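Local coordinates for histidinol dehydrogenase (PDB 6AN0), which probably catalyses the zinc-dependent, two-step oxidation of L-histidinol to L-histidine with NAD, the last step of histidine biosynthesis, at residues E43-K46 against K51-I54; I131-G136 against S142-L147; G197-T200 against T205-K208; D210-P215 against A222-A227. All coordinates share one frame; numbering follows the deposited sequence.

Contact 1 (E43-K46 against K51-I54); sequences EDIK and KALI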
ATOM      1  N   GLU A  43       0.517 -24.189   8.782  1.00 24.92           N
ATOM      2  CA  GLU A  43       1.470 -25.291   8.909  1.00 24.18           C
ATOM      3  C   GLU A  43       0.997 -26.517   8.132  1.00 28.30           C
ATOM      4  O   GLU A  43       1.793 -27.175   7.448  1.00 26.93           O
ATOM      5  CB  GLU A  43       1.672 -25.639  10.386  1.00 30.21           C
ATOM      6  N   ASP A  44      -0.302 -26.831   8.224  1.00 26.69           N
ATOM      7  CA  ASP A  44      -0.872 -27.934   7.455  1.00 25.85           C
ATOM      8  C   ASP A  44      -0.757 -27.687   5.952  1.00 28.88           C
ATOM      9  O   ASP A  44      -0.458 -28.614   5.186  1.00 26.84           O
ATOM     10  CB  ASP A  44      -2.335 -28.142   7.852  1.00 25.40           C
ATOM     11  CG  ASP A  44      -2.496 -28.809   9.216  1.00 36.48           C
ATOM     12  OD1 ASP A  44      -1.552 -29.478   9.678  1.00 33.55           O
ATOM     13  OD2 ASP A  44      -3.582 -28.673   9.823  1.00 31.73           O
ATOM     14  N   ILE A  45      -1.003 -26.450   5.499  1.00 23.83           N
ATOM     15  CA  ILE A  45      -0.868 -26.154   4.069  1.00 25.89           C
ATOM     16  C   ILE A  45       0.584 -26.310   3.634  1.00 28.02           C
ATOM     17  O   ILE A  45       0.875 -26.843   2.560  1.00 25.99           O
ATOM     18  CB  ILE A  45      -1.390 -24.735   3.747  1.00 24.56           C
ATOM     19  CG1 ILE A  45      -2.915 -24.654   3.869  1.00 22.23           C
ATOM     20  CG2 ILE A  45      -0.911 -24.263   2.341  1.00 25.59           C
ATOM     21  CD1 ILE A  45      -3.690 -25.425   2.790  1.00 26.45           C
ATOM     22  N   LYS A  46       1.518 -25.835   4.463  1.00 28.35           N
ATOM     23  CA  LYS A  46       2.940 -25.977   4.154  1.00 33.72           C
ATOM     24  C   LYS A  46       3.363 -27.440   4.082  1.00 33.66           C
ATOM     25  O   LYS A  46       4.150 -27.822   3.205  1.00 32.49           O
ATOM     26  CB  LYS A  46       3.771 -25.250   5.210  1.00 37.15           C
ATOM     27  CG  LYS A  46       4.927 -24.444   4.672  1.00 53.68           C
ATOM     28  CD  LYS A  46       5.543 -23.630   5.801  1.00 57.99           C
ATOM     29  CE  LYS A  46       4.460 -22.887   6.581  1.00 57.02           C
ATOM     30  NZ  LYS A  46       4.953 -22.313   7.866  1.00 60.84           N
ATOM     31  N   LYS A  51      -3.339 -31.952  -0.118  1.00 27.64           N
ATOM     32  CA  LYS A  51      -4.075 -32.847   0.772  1.00 31.01           C
ATOM     33  C   LYS A  51      -4.722 -32.064   1.902  1.00 34.56           C
ATOM     34  O   LYS A  51      -5.857 -32.356   2.295  1.00 32.70           O
ATOM     35  CB  LYS A  51      -3.159 -33.937   1.319  1.00 33.10           C
ATOM     36  CG  LYS A  51      -2.834 -35.026   0.311  1.00 32.21           C
ATOM     37  CD  LYS A  51      -2.015 -36.144   0.937  1.00 43.58           C
ATOM     38  CE  LYS A  51      -0.669 -35.638   1.413  1.00 53.51           C
ATOM     39  NZ  LYS A  51       0.227 -36.753   1.835  1.00 69.86           N
ATOM     40  N   ALA A  52      -4.019 -31.050   2.418  1.00 29.78           N
ATOM     41  CA  ALA A  52      -4.607 -30.167   3.421  1.00 30.20           C
ATOM     42  C   ALA A  52      -5.799 -29.397   2.859  1.00 31.13           C
ATOM     43  O   ALA A  52      -6.839 -29.286   3.523  1.00 26.02           O
ATOM     44  CB  ALA A  52      -3.548 -29.199   3.955  1.00 31.71           C
ATOM     45  N   LEU A  53      -5.665 -28.844   1.642  1.00 26.08           N
ATOM     46  CA  LEU A  53      -6.789 -28.156   1.013  1.00 26.10           C
ATOM     47  C   LEU A  53      -8.018 -29.053   0.948  1.00 25.20           C
ATOM     48  O   LEU A  53      -9.128 -28.643   1.313  1.00 30.79           O
ATOM     49  CB  LEU A  53      -6.414 -27.685  -0.395  1.00 29.90           C
ATOM     50  CG  LEU A  53      -5.930 -26.261  -0.573  1.00 37.87           C
ATOM     51  CD1 LEU A  53      -5.600 -26.046  -2.035  1.00 32.06           C
ATOM     52  CD2 LEU A  53      -6.974 -25.249  -0.078  1.00 34.27           C
ATOM     53  N   ILE A  54      -7.835 -30.293   0.500  1.00 24.05           N
ATOM     54  CA  ILE A  54      -8.968 -31.201   0.398  1.00 26.58           C
ATOM     55  C   ILE A  54      -9.507 -31.539   1.784  1.00 32.61           C
ATOM     56  O   ILE A  54     -10.723 -31.564   1.994  1.00 27.38           O
ATOM     57  CB  ILE A  54      -8.570 -32.452  -0.410  1.00 35.12           C
ATOM     58  CG1 ILE A  54      -8.425 -32.061  -1.889  1.00 37.34           C
ATOM     59  CG2 ILE A  54      -9.594 -33.579  -0.237  1.00 39.07           C
ATOM     60  CD1 ILE A  54      -7.795 -33.099  -2.767  1.00 40.98           C
TER
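The flat group at the centre of this contact is the peptide of D44: the methyl of A52 lies over one of its faces, with A52 CB 3.4 Å from D44 O and slightly further from D44 C. This is the close approach of two successive helices, 35-48 and 50-61, that meet at a sharp corner, and the small A52 lets the backbones come within 5.5 Å, measured between the CA atoms of I45 and A52. The other flat group, the D44 carboxylate, lies apart from the interface. Only the root of that side chain meets the second helix, D44 CB standing 4.2 Å from A52 CB, while OD2 hydrogen-bonds to Y56 OH one turn further along helix 50-61. That bond ties the two helices together through side chains beside the packing of A52, I45 and L53.

I45 supplies the other half of the seam. Its CG1 branch sits beside the backbone N and a second bend (chi2 -69°) swings CD1 across to the partner helix, where it settles between A52 and L53. CD1 is 4.0 Å from A52 CB. L53 is turned from there toward the interior of the domain, where it packs on A198 of helix 192-201, on I68 and on I206, and its side chain comes within about 4 Å of that of Q194, a predicted NAD-binding residue. At the branch point of L53, I45 CD1 meets L53 CG at 4.1 Å.

Contact 2 (I131-G136 against S142-L147); sequences IYIPGG and STVLML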
ATOM      1  N   ILE A 131      -7.134 -13.752  -5.756  1.00 16.71           N
ATOM      2  CA  ILE A 131      -8.430 -13.137  -5.462  1.00 15.39           C
ATOM      3  C   ILE A 131      -9.251 -14.128  -4.650  1.00 20.74           C
ATOM      4  O   ILE A 131      -9.434 -15.274  -5.073  1.00 19.17           O
ATOM      5  CB  ILE A 131      -9.191 -12.744  -6.747  1.00 18.40           C
ATOM      6  CG1 ILE A 131      -8.426 -11.668  -7.531  1.00 18.14           C
ATOM      7  CG2 ILE A 131     -10.610 -12.257  -6.400  1.00 17.46           C
ATOM      8  CD1 ILE A 131      -8.938 -11.487  -8.993  1.00 21.16           C
ATOM      9  N   TYR A 132      -9.751 -13.681  -3.502  1.00 16.92           N
ATOM     10  CA  TYR A 132     -10.652 -14.468  -2.669  1.00 17.24           C
ATOM     11  C   TYR A 132     -12.080 -13.965  -2.827  1.00 21.97           C
ATOM     12  O   TYR A 132     -12.329 -12.765  -2.686  1.00 24.48           O
ATOM     13  CB  TYR A 132     -10.246 -14.379  -1.198  1.00 19.13           C
ATOM     14  CG  TYR A 132     -11.130 -15.280  -0.386  1.00 21.36           C
ATOM     15  CD1 TYR A 132     -10.943 -16.653  -0.426  1.00 26.50           C
ATOM     16  CD2 TYR A 132     -12.209 -14.780   0.330  1.00 20.23           C
ATOM     17  CE1 TYR A 132     -11.769 -17.513   0.267  1.00 29.27           C
ATOM     18  CE2 TYR A 132     -13.048 -15.652   1.043  1.00 26.34           C
ATOM     19  CZ  TYR A 132     -12.814 -17.011   0.995  1.00 28.99           C
ATOM     20  OH  TYR A 132     -13.612 -17.904   1.682  1.00 29.22           O
ATOM     21  N   ILE A 133     -13.020 -14.884  -3.076  1.00 20.11           N
ATOM     22  CA  ILE A 133     -14.430 -14.551  -3.224  1.00 18.42           C
ATOM     23  C   ILE A 133     -15.235 -15.431  -2.276  1.00 23.54           C
ATOM     24  O   ILE A 133     -15.273 -16.652  -2.456  1.00 23.89           O
ATOM     25  CB  ILE A 133     -14.931 -14.741  -4.668  1.00 20.06           C
ATOM     26  CG1 ILE A 133     -14.115 -13.894  -5.665  1.00 25.33           C
ATOM     27  CG2 ILE A 133     -16.423 -14.438  -4.767  1.00 24.05           C
ATOM     28  CD1 ILE A 133     -14.358 -12.407  -5.545  1.00 30.04           C
ATOM     29  N   PRO A 134     -15.906 -14.873  -1.267  1.00 24.47           N
ATOM     30  CA  PRO A 134     -16.734 -15.715  -0.389  1.00 26.64           C
ATOM     31  C   PRO A 134     -17.820 -16.430  -1.176  1.00 27.40           C
ATOM     32  O   PRO A 134     -18.244 -15.986  -2.245  1.00 27.77           O
ATOM     33  CB  PRO A 134     -17.339 -14.713   0.605  1.00 28.59           C
ATOM     34  CG  PRO A 134     -16.365 -13.555   0.610  1.00 27.59           C
ATOM     35  CD  PRO A 134     -15.906 -13.461  -0.838  1.00 24.79           C
ATOM     36  N   GLY A 135     -18.273 -17.558  -0.629  1.00 25.67           N
ATOM     37  CA  GLY A 135     -19.344 -18.338  -1.207  1.00 26.63           C
ATOM     38  C   GLY A 135     -20.693 -18.014  -0.599  1.00 32.87           C
ATOM     39  O   GLY A 135     -20.953 -16.882  -0.171  1.00 35.87           O
ATOM     40  N   GLY A 136     -21.559 -19.023  -0.546  1.00 34.13           N
ATOM     41  CA  GLY A 136     -22.916 -18.859  -0.056  1.00 34.80           C
ATOM     42  C   GLY A 136     -23.922 -18.870  -1.191  1.00 42.01           C
ATOM     43  O   GLY A 136     -23.582 -18.953  -2.376  1.00 41.72           O
ATOM     44  N   SER A 142     -20.099  -9.432  -8.464  1.00 24.52           N
ATOM     45  CA  SER A 142     -19.618  -8.106  -8.857  1.00 22.61           C
ATOM     46  C   SER A 142     -18.181  -7.880  -8.385  1.00 24.55           C
ATOM     47  O   SER A 142     -17.410  -7.166  -9.040  1.00 23.07           O
ATOM     48  CB  SER A 142     -20.552  -7.023  -8.304  1.00 28.52           C
ATOM     49  OG  SER A 142     -20.679  -7.125  -6.885  1.00 32.62           O
ATOM     50  N   THR A 143     -17.794  -8.485  -7.260  1.00 21.94           N
ATOM     51  CA  THR A 143     -16.416  -8.342  -6.798  1.00 18.08           C
ATOM     52  C   THR A 143     -15.423  -8.966  -7.775  1.00 22.43           C
ATOM     53  O   THR A 143     -14.274  -8.515  -7.867  1.00 20.73           O
ATOM     54  CB  THR A 143     -16.287  -8.961  -5.404  1.00 27.22           C
ATOM     55  OG1 THR A 143     -17.203  -8.296  -4.535  1.00 25.71           O
ATOM     56  CG2 THR A 143     -14.873  -8.787  -4.846  1.00 27.94           C
ATOM     57  N   VAL A 144     -15.837 -10.004  -8.507  1.00 21.48           N
ATOM     58  CA  VAL A 144     -14.965 -10.577  -9.530  1.00 23.06           C
ATOM     59  C   VAL A 144     -14.592  -9.519 -10.563  1.00 20.39           C
ATOM     60  O   VAL A 144     -13.422  -9.387 -10.946  1.00 20.91           O
ATOM     61  CB  VAL A 144     -15.632 -11.799 -10.187  1.00 27.74           C
ATOM     62  CG1 VAL A 144     -14.760 -12.327 -11.312  1.00 19.60           C
ATOM     63  CG2 VAL A 144     -15.902 -12.883  -9.141  1.00 23.42           C
ATOM     64  N   LEU A 145     -15.581  -8.745 -11.029  1.00 20.16           N
ATOM     65  CA  LEU A 145     -15.283  -7.660 -11.970  1.00 19.80           C
ATOM     66  C   LEU A 145     -14.352  -6.622 -11.355  1.00 24.61           C
ATOM     67  O   LEU A 145     -13.413  -6.150 -12.011  1.00 21.49           O
ATOM     68  CB  LEU A 145     -16.573  -6.972 -12.430  1.00 15.95           C
ATOM     69  CG  LEU A 145     -17.568  -7.802 -13.234  1.00 24.52           C
ATOM     70  CD1 LEU A 145     -18.811  -6.969 -13.547  1.00 27.61           C
ATOM     71  CD2 LEU A 145     -16.911  -8.329 -14.509  1.00 25.21           C
ATOM     72  N   MET A 146     -14.609  -6.245 -10.099  1.00 19.90           N
ATOM     73  CA  MET A 146     -13.879  -5.147  -9.463  1.00 19.53           C
ATOM     74  C   MET A 146     -12.398  -5.464  -9.276  1.00 23.90           C
ATOM     75  O   MET A 146     -11.562  -4.549  -9.254  1.00 20.85           O
ATOM     76  CB  MET A 146     -14.496  -4.828  -8.096  1.00 18.35           C
ATOM     77  CG  MET A 146     -15.926  -4.303  -8.142  1.00 22.08           C
ATOM     78  SD  MET A 146     -16.024  -2.698  -8.972  1.00 25.61           S
ATOM     79  CE  MET A 146     -17.800  -2.510  -9.200  1.00 23.30           C
ATOM     80  N   LEU A 147     -12.058  -6.731  -9.065  1.00 19.58           N
ATOM     81  CA  LEU A 147     -10.675  -7.120  -8.822  1.00 18.25           C
ATOM     82  C   LEU A 147     -10.021  -7.723 -10.051  1.00 19.48           C
ATOM     83  O   LEU A 147      -8.838  -7.471 -10.301  1.00 22.14           O
ATOM     84  CB  LEU A 147     -10.598  -8.121  -7.664  1.00 21.32           C
ATOM     85  CG  LEU A 147     -11.210  -7.597  -6.365  1.00 21.75           C
ATOM     86  CD1 LEU A 147     -11.161  -8.676  -5.287  1.00 22.32           C
ATOM     87  CD2 LEU A 147     -10.509  -6.325  -5.869  1.00 21.04           C
TER
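I133 and I131 reach from one side of the strand end toward helix 142-154, the first strand-helix step of the beta-alpha-beta unit 117-132, 142-154, 158-163. The tight part is a row of methyl contacts. I133 CD1 fits against T143 CG2 at 3.7 Å and against V144 CG2 at 3.9 Å; the bend at chi2 (-70°) carries it to these two residues, and the I133 chain runs roughly at right angles to V144. One turn further along the helix, I131 and L147 slide past each other in opposite directions, with I131 CG2 3.8 Å from L147 CD1 and the extended I131 CD1 lying 4.0 Å from L147 CB. No polar atom takes part across this face. T143 OG1 hydrogen-bonds to H371 NE2, while its methyl meets I133.

The loose side begins past I133. P134 and G136 are exposed, and the chain from P134 onward peels away from the helix. Y132 points the opposite way from its two neighbours, as alternate residues of a strand do; it is a predicted NAD-binding residue, and its OH bonds to G192 N.

Around the packed side, L161 of strand 158-163 touches both I133 and V144, helix 173-181 closes over the same pair through I175, T178 and A179, and at the helix start S142 OG hydrogen-bonds to E418 of the second subunit.

Contact 3 (G197-T200 against T205-K208); sequences GAMT and TIEK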
ATOM      1  N   GLY A 197      -4.034 -19.598   2.857  1.00 23.69           N
ATOM      2  CA  GLY A 197      -2.755 -20.273   3.027  1.00 19.82           C
ATOM      3  C   GLY A 197      -2.244 -20.865   1.728  1.00 24.54           C
ATOM      4  O   GLY A 197      -1.046 -20.791   1.425  1.00 24.22           O
ATOM      5  N   ALA A 198      -3.151 -21.433   0.929  1.00 18.92           N
ATOM      6  CA  ALA A 198      -2.751 -21.970  -0.365  1.00 21.28           C
ATOM      7  C   ALA A 198      -2.184 -20.870  -1.265  1.00 18.27           C
ATOM      8  O   ALA A 198      -1.178 -21.079  -1.953  1.00 22.32           O
ATOM      9  CB  ALA A 198      -3.937 -22.666  -1.026  1.00 22.18           C
ATOM     10  N   MET A 199      -2.799 -19.692  -1.267  1.00 18.22           N
ATOM     11  CA  MET A 199      -2.246 -18.613  -2.086  1.00 20.30           C
ATOM     12  C   MET A 199      -1.001 -17.996  -1.471  1.00 22.59           C
ATOM     13  O   MET A 199      -0.203 -17.390  -2.191  1.00 24.18           O
ATOM     14  CB  MET A 199      -3.303 -17.538  -2.336  1.00 20.61           C
ATOM     15  CG  MET A 199      -4.471 -18.057  -3.201  1.00 18.90           C
ATOM     16  SD  MET A 199      -5.673 -16.777  -3.636  1.00 23.98           S
ATOM     17  CE  MET A 199      -6.516 -16.520  -2.076  1.00 23.67           C
ATOM     18  N   THR A 200      -0.795 -18.172  -0.168  1.00 20.86           N
ATOM     19  CA  THR A 200       0.388 -17.628   0.490  1.00 20.88           C
ATOM     20  C   THR A 200       1.606 -18.520   0.291  1.00 23.73           C
ATOM     21  O   THR A 200       2.702 -18.025   0.010  1.00 24.71           O
ATOM     22  CB  THR A 200       0.092 -17.435   1.979  1.00 27.28           C
ATOM     23  OG1 THR A 200      -0.940 -16.453   2.129  1.00 22.53           O
ATOM     24  CG2 THR A 200       1.348 -17.025   2.769  1.00 28.49           C
ATOM     25  N   THR A 205      -1.322 -27.656  -6.818  1.00 29.24           N
ATOM     26  CA  THR A 205      -2.306 -27.154  -7.773  1.00 31.48           C
ATOM     27  C   THR A 205      -2.345 -25.633  -7.866  1.00 39.48           C
ATOM     28  O   THR A 205      -2.644 -25.096  -8.940  1.00 34.79           O
ATOM     29  CB  THR A 205      -3.701 -27.679  -7.413  1.00 31.88           C
ATOM     30  OG1 THR A 205      -3.665 -29.112  -7.370  1.00 30.64           O
ATOM     31  CG2 THR A 205      -4.744 -27.248  -8.436  1.00 32.32           C
ATOM     32  N   ILE A 206      -2.030 -24.922  -6.789  1.00 35.26           N
ATOM     33  CA  ILE A 206      -2.185 -23.471  -6.733  1.00 26.44           C
ATOM     34  C   ILE A 206      -0.799 -22.856  -6.606  1.00 32.88           C
ATOM     35  O   ILE A 206      -0.108 -23.068  -5.604  1.00 31.99           O
ATOM     36  CB  ILE A 206      -3.100 -23.052  -5.576  1.00 24.32           C
ATOM     37  CG1 ILE A 206      -4.473 -23.730  -5.732  1.00 26.75           C
ATOM     38  CG2 ILE A 206      -3.220 -21.521  -5.489  1.00 23.35           C
ATOM     39  CD1 ILE A 206      -5.445 -23.520  -4.561  1.00 26.48           C
ATOM     40  N   GLU A 207      -0.380 -22.103  -7.624  1.00 26.48           N
ATOM     41  CA  GLU A 207       0.862 -21.348  -7.525  1.00 31.64           C
ATOM     42  C   GLU A 207       0.667 -20.178  -6.569  1.00 29.63           C
ATOM     43  O   GLU A 207      -0.403 -19.566  -6.524  1.00 29.95           O
ATOM     44  CB  GLU A 207       1.302 -20.834  -8.894  1.00 32.80           C
ATOM     45  N   LYS A 208       1.701 -19.864  -5.800  1.00 25.35           N
ATOM     46  CA  LYS A 208       1.526 -18.863  -4.764  1.00 24.82           C
ATOM     47  C   LYS A 208       1.450 -17.468  -5.365  1.00 27.07           C
ATOM     48  O   LYS A 208       2.067 -17.169  -6.395  1.00 23.55           O
ATOM     49  CB  LYS A 208       2.643 -18.937  -3.725  1.00 30.03           C
ATOM     50  CG  LYS A 208       3.970 -18.341  -4.106  1.00 31.07           C
ATOM     51  CD  LYS A 208       4.961 -18.512  -2.941  1.00 41.26           C
ATOM     52  CE  LYS A 208       6.367 -18.082  -3.316  1.00 48.87           C
ATOM     53  NZ  LYS A 208       6.388 -16.672  -3.791  1.00 49.55           N
TER
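Helix 192-201 ends here, and the loop leading to strand 211-213 passes alongside its last turn, running in broadly the same direction, a helix-to-strand connection in the domain that holds the predicted NAD-binding residues. A198 and I206 make the apolar end of the contact: I206 points at the helix, and its CG1 branch, extended at chi2 (174°), brings CD1 to 3.9 Å from A198 CB. The other branch, I206 CG2, lies 4.3 Å from M199 CG, so the isoleucine straddles two successive helix residues. L53 of helix 50-61 packs on both A198 and I206 and extends the apolar cluster.

Further along, the contact changes character. The loop now runs beside carbonyl oxygens at the helix end, and K208 meets them with its carbon atoms rather than its ammonium group. K208 CA is 3.4 Å from M199 O, and a backbone hydrogen bond between M199 and A209 fixes the two chains just beyond. T200 turns its hydroxyl back into the helix, where OG1 bonds to I196 O. With chi1 at 78°, the aliphatic chain of K208 passes along the helix end, and its CD rests 3.7 Å from T200 O.

Contact 4 (D210-P215 against A222-A227); sequences DKIFGP and AAKQIA. With EDO (1,2-ethanediol), chain D.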
ATOM      1  N   ASP A 210       1.727 -13.200  -5.218  1.00 18.41           N
ATOM      2  CA  ASP A 210       2.509 -12.106  -4.650  1.00 18.62           C
ATOM      3  C   ASP A 210       1.654 -11.146  -3.837  1.00 17.46           C
ATOM      4  O   ASP A 210       2.166 -10.499  -2.916  1.00 18.83           O
ATOM      5  CB  ASP A 210       3.214 -11.312  -5.761  1.00 17.15           C
ATOM      6  CG  ASP A 210       4.156 -12.176  -6.590  1.00 28.62           C
ATOM      7  OD1 ASP A 210       4.053 -12.155  -7.838  1.00 25.37           O
ATOM      8  OD2 ASP A 210       5.008 -12.870  -5.986  1.00 24.49           O
ATOM      9  N   LYS A 211       0.370 -11.038  -4.171  1.00 18.06           N
ATOM     10  CA  LYS A 211      -0.552 -10.134  -3.491  1.00 16.06           C
ATOM     11  C   LYS A 211      -1.943 -10.758  -3.534  1.00 19.70           C
ATOM     12  O   LYS A 211      -2.353 -11.291  -4.571  1.00 19.58           O
ATOM     13  CB  LYS A 211      -0.550  -8.742  -4.146  1.00 15.17           C
ATOM     14  CG  LYS A 211      -1.329  -7.675  -3.380  1.00 19.65           C
ATOM     15  CD  LYS A 211      -0.966  -6.260  -3.890  1.00 19.18           C
ATOM     16  CE  LYS A 211      -1.759  -5.168  -3.175  1.00 17.11           C
ATOM     17  NZ  LYS A 211      -1.262  -3.792  -3.576  1.00 17.51           N
ATOM     18  N   ILE A 212      -2.662 -10.688  -2.407  1.00 16.41           N
ATOM     19  CA  ILE A 212      -3.990 -11.286  -2.266  1.00 16.17           C
ATOM     20  C   ILE A 212      -5.021 -10.186  -2.036  1.00 18.44           C
ATOM     21  O   ILE A 212      -4.823  -9.312  -1.184  1.00 20.28           O
ATOM     22  CB  ILE A 212      -4.016 -12.305  -1.110  1.00 23.98           C
ATOM     23  CG1 ILE A 212      -3.065 -13.479  -1.411  1.00 20.70           C
ATOM     24  CG2 ILE A 212      -5.451 -12.779  -0.828  1.00 19.42           C
ATOM     25  CD1 ILE A 212      -2.759 -14.382  -0.183  1.00 18.52           C
ATOM     26  N   PHE A 213      -6.130 -10.255  -2.778  1.00 18.93           N
ATOM     27  CA  PHE A 213      -7.208  -9.274  -2.762  1.00 17.44           C
ATOM     28  C   PHE A 213      -8.522  -9.925  -2.348  1.00 24.43           C
ATOM     29  O   PHE A 213      -8.773 -11.093  -2.660  1.00 22.51           O
ATOM     30  CB  PHE A 213      -7.429  -8.674  -4.151  1.00 20.03           C
ATOM     31  CG  PHE A 213      -6.305  -7.825  -4.640  1.00 20.15           C
ATOM     32  CD1 PHE A 213      -6.406  -6.444  -4.602  1.00 20.51           C
ATOM     33  CD2 PHE A 213      -5.148  -8.405  -5.154  1.00 22.02           C
ATOM     34  CE1 PHE A 213      -5.370  -5.643  -5.073  1.00 18.20           C
ATOM     35  CE2 PHE A 213      -4.111  -7.610  -5.623  1.00 23.33           C
ATOM     36  CZ  PHE A 213      -4.221  -6.235  -5.582  1.00 19.66           C
ATOM     37  N   GLY A 214      -9.391  -9.144  -1.706  1.00 21.80           N
ATOM     38  CA  GLY A 214     -10.767  -9.549  -1.494  1.00 22.54           C
ATOM     39  C   GLY A 214     -11.112  -9.733  -0.024  1.00 24.54           C
ATOM     40  O   GLY A 214     -10.389 -10.394   0.717  1.00 28.21           O
ATOM     41  N   PRO A 215     -12.212  -9.137   0.425  1.00 33.02           N
ATOM     42  CA  PRO A 215     -12.616  -9.284   1.829  1.00 29.61           C
ATOM     43  C   PRO A 215     -13.323 -10.606   2.100  1.00 26.50           C
ATOM     44  O   PRO A 215     -13.772 -11.312   1.198  1.00 27.76           O
ATOM     45  CB  PRO A 215     -13.565  -8.097   2.045  1.00 32.15           C
ATOM     46  CG  PRO A 215     -14.133  -7.829   0.692  1.00 37.80           C
ATOM     47  CD  PRO A 215     -12.993  -8.089  -0.264  1.00 39.43           C
ATOM     48  N   ALA A 222      -8.165 -12.485   9.443  1.00 25.46           N
ATOM     49  CA  ALA A 222      -6.989 -12.789  10.256  1.00 23.89           C
ATOM     50  C   ALA A 222      -5.936 -13.519   9.432  1.00 23.67           C
ATOM     51  O   ALA A 222      -4.731 -13.278   9.587  1.00 23.92           O
ATOM     52  CB  ALA A 222      -7.392 -13.613  11.483  1.00 24.51           C
ATOM     53  N   ALA A 223      -6.373 -14.403   8.532  1.00 21.37           N
ATOM     54  CA  ALA A 223      -5.417 -15.146   7.721  1.00 23.56           C
ATOM     55  C   ALA A 223      -4.650 -14.212   6.801  1.00 21.04           C
ATOM     56  O   ALA A 223      -3.429 -14.342   6.658  1.00 21.43           O
ATOM     57  CB  ALA A 223      -6.127 -16.232   6.908  1.00 24.18           C
ATOM     58  N   LYS A 224      -5.346 -13.255   6.176  1.00 20.70           N
ATOM     59  CA  LYS A 224      -4.663 -12.292   5.318  1.00 21.07           C
ATOM     60  C   LYS A 224      -3.686 -11.445   6.122  1.00 24.74           C
ATOM     61  O   LYS A 224      -2.575 -11.148   5.657  1.00 20.35           O
ATOM     62  CB  LYS A 224      -5.688 -11.405   4.607  1.00 19.33           C
ATOM     63  CG  LYS A 224      -6.418 -12.099   3.459  1.00 22.52           C
ATOM     64  CD  LYS A 224      -7.558 -11.231   2.913  1.00 23.91           C
ATOM     65  CE  LYS A 224      -7.026  -9.991   2.200  1.00 24.61           C
ATOM     66  NZ  LYS A 224      -8.136  -9.101   1.743  1.00 22.78           N
ATOM     67  N   GLN A 225      -4.081 -11.053   7.340  1.00 24.12           N
ATOM     68  CA  GLN A 225      -3.194 -10.256   8.183  1.00 25.39           C
ATOM     69  C   GLN A 225      -1.926 -11.027   8.526  1.00 27.70           C
ATOM     70  O   GLN A 225      -0.815 -10.485   8.445  1.00 23.68           O
ATOM     71  CB  GLN A 225      -3.925  -9.814   9.456  1.00 29.97           C
ATOM     72  N   ILE A 226      -2.070 -12.300   8.890  1.00 23.39           N
ATOM     73  CA  ILE A 226      -0.915 -13.099   9.281  1.00 20.06           C
ATOM     74  C   ILE A 226      -0.086 -13.506   8.066  1.00 21.56           C
ATOM     75  O   ILE A 226       1.149 -13.592   8.155  1.00 23.26           O
ATOM     76  CB  ILE A 226      -1.404 -14.309  10.090  1.00 25.24           C
ATOM     77  CG1 ILE A 226      -1.889 -13.823  11.457  1.00 29.59           C
ATOM     78  CG2 ILE A 226      -0.301 -15.377  10.219  1.00 26.85           C
ATOM     79  CD1 ILE A 226      -2.624 -14.866  12.269  1.00 30.76           C
ATOM     80  N   ALA A 227      -0.739 -13.728   6.918  1.00 22.43           N
ATOM     81  CA  ALA A 227      -0.030 -14.073   5.687  1.00 20.91           C
ATOM     82  C   ALA A 227       1.012 -13.024   5.319  1.00 22.32           C
ATOM     83  O   ALA A 227       2.051 -13.360   4.742  1.00 23.54           O
ATOM     84  CB  ALA A 227      -1.024 -14.238   4.532  1.00 19.11           C
TER
HETATM   85  C1  EDO D 503      -5.485  -0.322  -2.089  0.65 28.30           C
HETATM   86  O1  EDO D 503      -4.557   0.182  -3.059  0.65 26.70           O
HETATM   87  C2  EDO D 503      -5.462  -1.835  -2.270  0.65 24.08           C
HETATM   88  O2  EDO D 503      -4.094  -2.217  -2.259  0.65  7.31           O
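I212 and K224 mark the closest approach of the two backbones, their CA atoms 7.7 Å apart, where strand 211-213 faces helix 218-227 in the beta-alpha-beta unit that continues into strand 233-234. Beyond the strand, G214 has a positive phi (116°), and its carbonyl O meets K224.

K224 carries the contact. Its side chain leaves the helix toward the strand, bends at chi3 and brings NZ to G214 O at 2.8 Å. The ammonium comes in from above the carbonyl plane, 62° out of it, rather than along a lone pair. The same NZ makes a salt bridge with D235 OD1, while D235 OD2 takes the backbone N-H of G214. The carboxylate therefore holds both partners of the lysine-carbonyl bond in place, and it probably balances the charge of K224, which is buried. I212 points to the helix from the strand, with CG2 4.4 Å from K224 CE; helix 192-201 covers it further through M199 and T200.

The other face of the strand holds F213, whose ring stacks with F390. K211 stretches out fully extended, and its NZ hydrogen-bonds to S389 O. A 1,2-ethanediol, probably from the crystallisation liquor, lies nearby, with only a weak bond from K211 NZ to its O2 at 3.5 Å. Back at the helix, the CE of K224 lies near two carbonyls, 3.7 Å from G214 O and 4.1 Å from I212 O.

Contacts 2 and 4 share a sheet: strands 117-132 and 211-213 are neighbours in it, and Y132 N lies 2.9 Å from F213 O in a probable hydrogen bond. Contact 3 bridges outward from there. T200 OG1 reaches I212 CD1 of contact 4 at 3.6 Å, and I206 CD1 meets L53 CD1 of contact 1, also at 3.6 Å. Contact 1, with its centre 23 Å from that of contact 2, is thus joined to the sheet through helix 192-201 and the loop after it. Predicted NAD-binding residues Y132 and Q194 fall along this chain of contacts, whereas contact 2 comes nearest the metal, with the T143 side chain about 9 Å from a bound zinc ion.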